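Uncharacterized protein (Legionella pneumophila subsp. pneumophila, PDB 5T2X) is of unknown function but folds as an all-helical chain and belongs to the DUF5630 family. Local coordinates at residues I21-N24 / L25-N29; E28-F31 / A32-K35. All blocks are in the same frame, centred on the assembly; numbering follows the deposited sequence.

Contact 1. Residues I21-N24 / L25-N29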
loop_
_atom_site.group_PDB
_atom_site.type_symbol
_atom_site.label_atom_id
_atom_site.label_comp_id
_atom_site.label_asym_id
_atom_site.label_seq_id
_atom_site.Cartn_x
_atom_site.Cartn_y
_atom_site.Cartn_z
ATOM N N ILE A 21 -31.189 -9.473 6.825
ATOM C CA ILE A 21 -31.133 -10.462 7.898
ATOM C C ILE A 21 -29.997 -10.135 8.860
ATOM O O ILE A 21 -30.170 -10.165 10.085
ATOM C CB ILE A 21 -30.992 -11.879 7.316
ATOM C CG1 ILE A 21 -32.240 -12.258 6.520
ATOM C CG2 ILE A 21 -30.735 -12.883 8.429
ATOM C CD1 ILE A 21 -32.080 -13.526 5.716
ATOM N N ILE A 22 -28.821 -9.810 8.322
ATOM C CA ILE A 22 -27.690 -9.476 9.182
ATOM C C ILE A 22 -27.861 -8.079 9.770
ATOM O O ILE A 22 -27.482 -7.824 10.919
ATOM C CB ILE A 22 -26.366 -9.614 8.410
ATOM C CG1 ILE A 22 -26.241 -11.022 7.826
ATOM C CG2 ILE A 22 -25.183 -9.329 9.321
ATOM C CD1 ILE A 22 -24.882 -11.319 7.238
ATOM N N GLU A 23 -28.441 -7.157 8.997
ATOM C CA GLU A 23 -28.688 -5.808 9.502
ATOM C C GLU A 23 -29.579 -5.836 10.737
ATOM O O GLU A 23 -29.293 -5.172 11.740
ATOM C CB GLU A 23 -29.324 -4.942 8.416
ATOM C CG GLU A 23 -28.362 -4.405 7.377
ATOM C CD GLU A 23 -29.013 -3.362 6.493
ATOM O OE1 GLU A 23 -30.161 -2.970 6.790
ATOM O OE2 GLU A 23 -28.384 -2.934 5.505
ATOM N N ASN A 24 -30.672 -6.600 10.680
ATOM C CA ASN A 24 -31.608 -6.631 11.799
ATOM C C ASN A 24 -30.995 -7.307 13.019
ATOM O O ASN A 24 -31.246 -6.889 14.155
ATOM C CB ASN A 24 -32.903 -7.328 11.385
ATOM C CG ASN A 24 -33.659 -6.563 10.313
ATOM O OD1 ASN A 24 -33.425 -5.372 10.103
ATOM N ND2 ASN A 24 -34.574 -7.245 9.632
ATOM N N LEU A 25 -30.185 -8.348 12.806
ATOM C CA LEU A 25 -29.509 -8.995 13.927
ATOM C C LEU A 25 -28.612 -8.014 14.671
ATOM O O LEU A 25 -28.526 -8.052 15.903
ATOM C CB LEU A 25 -28.697 -10.194 13.434
ATOM C CG LEU A 25 -29.487 -11.408 12.944
ATOM C CD1 LEU A 25 -28.548 -12.482 12.414
ATOM C CD2 LEU A 25 -30.366 -11.957 14.056
ATOM N N ILE A 26 -27.940 -7.123 13.938
ATOM C CA ILE A 26 -27.083 -6.131 14.580
ATOM C C ILE A 26 -27.924 -5.101 15.324
ATOM O O ILE A 26 -27.564 -4.663 16.423
ATOM C CB ILE A 26 -26.162 -5.472 13.538
ATOM C CG1 ILE A 26 -25.273 -6.529 12.882
ATOM C CG2 ILE A 26 -25.312 -4.387 14.181
ATOM C CD1 ILE A 26 -24.404 -5.994 11.773
ATOM N N LYS A 27 -29.060 -4.707 14.746
ATOM C CA LYS A 27 -29.931 -3.744 15.413
ATOM C C LYS A 27 -30.579 -4.350 16.652
ATOM O O LYS A 27 -30.716 -3.676 17.679
ATOM C CB LYS A 27 -30.992 -3.236 14.438
ATOM C CG LYS A 27 -30.423 -2.479 13.248
ATOM C CD LYS A 27 -31.507 -2.132 12.241
ATOM C CE LYS A 27 -30.931 -1.397 11.042
ATOM N NZ LYS A 27 -31.970 -1.125 10.013
ATOM N N GLU A 28 -30.976 -5.625 16.584
ATOM C CA GLU A 28 -31.561 -6.317 17.735
ATOM C C GLU A 28 -30.525 -6.720 18.775
ATOM O O GLU A 28 -30.878 -7.436 19.725
ATOM C CB GLU A 28 -32.335 -7.558 17.278
ATOM C CG GLU A 28 -33.461 -7.295 16.283
ATOM C CD GLU A 28 -34.751 -6.837 16.938
ATOM O OE1 GLU A 28 -34.699 -5.978 17.844
ATOM O OE2 GLU A 28 -35.822 -7.343 16.543
ATOM N N ASN A 29 -29.279 -6.283 18.588
ATOM C CA ASN A 29 -28.162 -6.550 19.492
ATOM C C ASN A 29 -27.822 -8.035 19.590
ATOM O O ASN A 29 -27.215 -8.472 20.573
ATOM C CB ASN A 29 -28.424 -5.972 20.888
ATOM C CG ASN A 29 -28.706 -4.482 20.855
ATOM O OD1 ASN A 29 -29.745 -4.027 21.331
ATOM N ND2 ASN A 29 -27.782 -3.715 20.286
#
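Residues 21-27 form the last turns of helix 15-27, and Glu28 and Asn29 lead out of it: a local contact along one helix, where residues three and four apart meet near the N-terminal end of the modelled chain. Ile22 and Ile26 supply the apolar side: CG2 of Ile22 meets CD1 of Ile26 at 4.2 Å. One turn apart in the same way, Glu23 and Lys27 run alongside each other and point the same way, but OE1 of Glu23 and NZ of Lys27 stay 4.1 Å apart, beyond a salt bridge. The other carboxylate oxygen of Glu23 is hydrogen-bonded to Ser53, which gives the acid a firmer partner than the lysine. Lys27 CG lies beside its own backbone N (chi1 -63°), a torsion that lays this methylene 3.3 Å from Glu23 O. Four i to i+4 backbone bonds join the two segments, from Leu25 N to Ile21 O at 3.3 Å through to Glu28 N to Asn24 O at 2.8 Å, the shortest of the four. Glu28 then leaves helical geometry, and Asn29, with positive phi, is the C-prime residue of a Schellman motif, its N bonded to Ile26 O. Beyond the helix, Ile22 and Ile26 both pack on Ile56 of helix 54-60, while Leu25 and Ile26 rest on Ala34 of helix 31-40.

Contact 2. Residues E28-F31 / A32-K35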
loop_
_atom_site.group_PDB
_atom_site.type_symbol
_atom_site.label_atom_id
_atom_site.label_comp_id
_atom_site.label_asym_id
_atom_site.label_seq_id
_atom_site.Cartn_x
_atom_site.Cartn_y
_atom_site.Cartn_z
ATOM N N GLU A 28 -30.976 -5.625 16.584
ATOM C CA GLU A 28 -31.561 -6.317 17.735
ATOM C C GLU A 28 -30.525 -6.720 18.775
ATOM O O GLU A 28 -30.878 -7.436 19.725
ATOM C CB GLU A 28 -32.335 -7.558 17.278
ATOM C CG GLU A 28 -33.461 -7.295 16.283
ATOM C CD GLU A 28 -34.751 -6.837 16.938
ATOM O OE1 GLU A 28 -34.699 -5.978 17.844
ATOM O OE2 GLU A 28 -35.822 -7.343 16.543
ATOM N N ASN A 29 -29.279 -6.283 18.588
ATOM C CA ASN A 29 -28.162 -6.550 19.492
ATOM C C ASN A 29 -27.822 -8.035 19.590
ATOM O O ASN A 29 -27.215 -8.472 20.573
ATOM C CB ASN A 29 -28.424 -5.972 20.888
ATOM C CG ASN A 29 -28.706 -4.482 20.855
ATOM O OD1 ASN A 29 -29.745 -4.027 21.331
ATOM N ND2 ASN A 29 -27.782 -3.715 20.286
ATOM N N ASN A 30 -28.194 -8.824 18.582
ATOM C CA ASN A 30 -27.742 -10.213 18.476
ATOM C C ASN A 30 -26.395 -10.243 17.752
ATOM O O ASN A 30 -26.257 -10.722 16.626
ATOM C CB ASN A 30 -28.785 -11.065 17.764
ATOM C CG ASN A 30 -29.978 -11.388 18.644
ATOM O OD1 ASN A 30 -29.894 -12.238 19.530
ATOM N ND2 ASN A 30 -31.098 -10.718 18.395
ATOM N N PHE A 31 -25.384 -9.702 18.437
ATOM C CA PHE A 31 -24.076 -9.529 17.814
ATOM C C PHE A 31 -23.417 -10.869 17.517
ATOM O O PHE A 31 -22.821 -11.048 16.447
ATOM C CB PHE A 31 -23.179 -8.675 18.708
ATOM C CG PHE A 31 -23.769 -7.341 19.058
ATOM C CD1 PHE A 31 -24.035 -6.408 18.070
ATOM C CD2 PHE A 31 -24.053 -7.017 20.373
ATOM C CE1 PHE A 31 -24.579 -5.178 18.387
ATOM C CE2 PHE A 31 -24.595 -5.788 20.697
ATOM C CZ PHE A 31 -24.857 -4.867 19.701
ATOM N N ALA A 32 -23.509 -11.821 18.448
ATOM C CA ALA A 32 -22.910 -13.131 18.220
ATOM C C ALA A 32 -23.579 -13.858 17.062
ATOM O O ALA A 32 -22.916 -14.607 16.336
ATOM C CB ALA A 32 -22.983 -13.976 19.493
ATOM N N ARG A 33 -24.881 -13.649 16.870
ATOM C CA ARG A 33 -25.578 -14.308 15.772
ATOM C C ARG A 33 -25.237 -13.658 14.436
ATOM O O ARG A 33 -25.057 -14.353 13.429
ATOM C CB ARG A 33 -27.084 -14.280 16.023
ATOM C CG ARG A 33 -27.877 -15.251 15.173
ATOM C CD ARG A 33 -29.354 -15.172 15.508
ATOM N NE ARG A 33 -29.597 -15.369 16.934
ATOM C CZ ARG A 33 -30.780 -15.210 17.517
ATOM N NH1 ARG A 33 -31.832 -14.847 16.797
ATOM N NH2 ARG A 33 -30.911 -15.410 18.822
ATOM N N ALA A 34 -25.144 -12.326 14.409
ATOM C CA ALA A 34 -24.735 -11.637 13.189
ATOM C C ALA A 34 -23.289 -11.954 12.837
ATOM O O ALA A 34 -22.959 -12.170 11.664
ATOM C CB ALA A 34 -24.927 -10.130 13.347
ATOM N N LYS A 35 -22.412 -11.990 13.842
ATOM C CA LYS A 35 -21.020 -12.356 13.611
ATOM C C LYS A 35 -20.898 -13.799 13.141
ATOM O O LYS A 35 -20.007 -14.126 12.348
ATOM C CB LYS A 35 -20.217 -12.131 14.891
ATOM C CG LYS A 35 -18.733 -12.392 14.779
ATOM C CD LYS A 35 -18.036 -11.967 16.059
ATOM C CE LYS A 35 -16.568 -12.333 16.042
ATOM N NZ LYS A 35 -15.871 -11.858 17.269
#
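The turn that closes one helix by a Schellman motif and opens the next, helix 31-40, brings Asn30 against Arg33 and Ala34. Asn30 holds the N-cap position, though its side chain makes no capping bond. Asn30 O, the backbone carbonyl oxygen, accepts from Ala34 N at 3.0 Å, a nearly straight bond with the donor in the carbonyl plane, and weakly from Arg33 N at 3.2 Å, where the angle at the hydrogen is bent to 120°. A second helical bond follows from Lys35 N to Phe31 O at 2.8 Å. Lys35 turns its amine to Asp67 in a salt bridge and to the Glu64 carbonyl in a hydrogen bond. The side chains of Asn30 and Arg33 run alongside each other, with the amide and guanidinium planes 32° apart. Arg33 CG stands anti to the backbone N (chi1 -164°) and the chain bends at chi3, which brings one guanidinium face to Asn30 OD1. That oxygen sits over the face, offset toward the rim, 3.4 Å from NH2 of Arg33; the angle is too poor for a hydrogen bond. On the Phe31 ring, one face is met by Asn29 CA, 3.7 Å above the plane and also offset toward the rim. Between the two segments, then, the hydrogen bonds are all main-chain, while the amide oxygen of Asn30 rests over the rim of the guanidinium face, probably drawn by its positive charge.

In the fold
Contacts 1 and 2 are both surface contacts, their centres about 6 Å apart, and they share Glu28 and Asn29: contact 1 ends helix 15-27 and contact 2 starts helix 31-40. The Schellman closure spans them through a probable hydrogen bond from Asn30 N to Leu25 O (2.8 Å). Between the helices, Ile26 CG1 packs on Ala34 CB at 3.6 Å, and Leu25 CD2 on Arg33 CD at 3.7 Å. Each contact has one buried residue among those that touch, Ile22 and Ala34 respectively. Both are held by i to i+4 backbone bonds, four in contact 1 and two in contact 2; where contact 1 pairs isoleucines, contact 2 has an amide oxygen over a guanidinium rim.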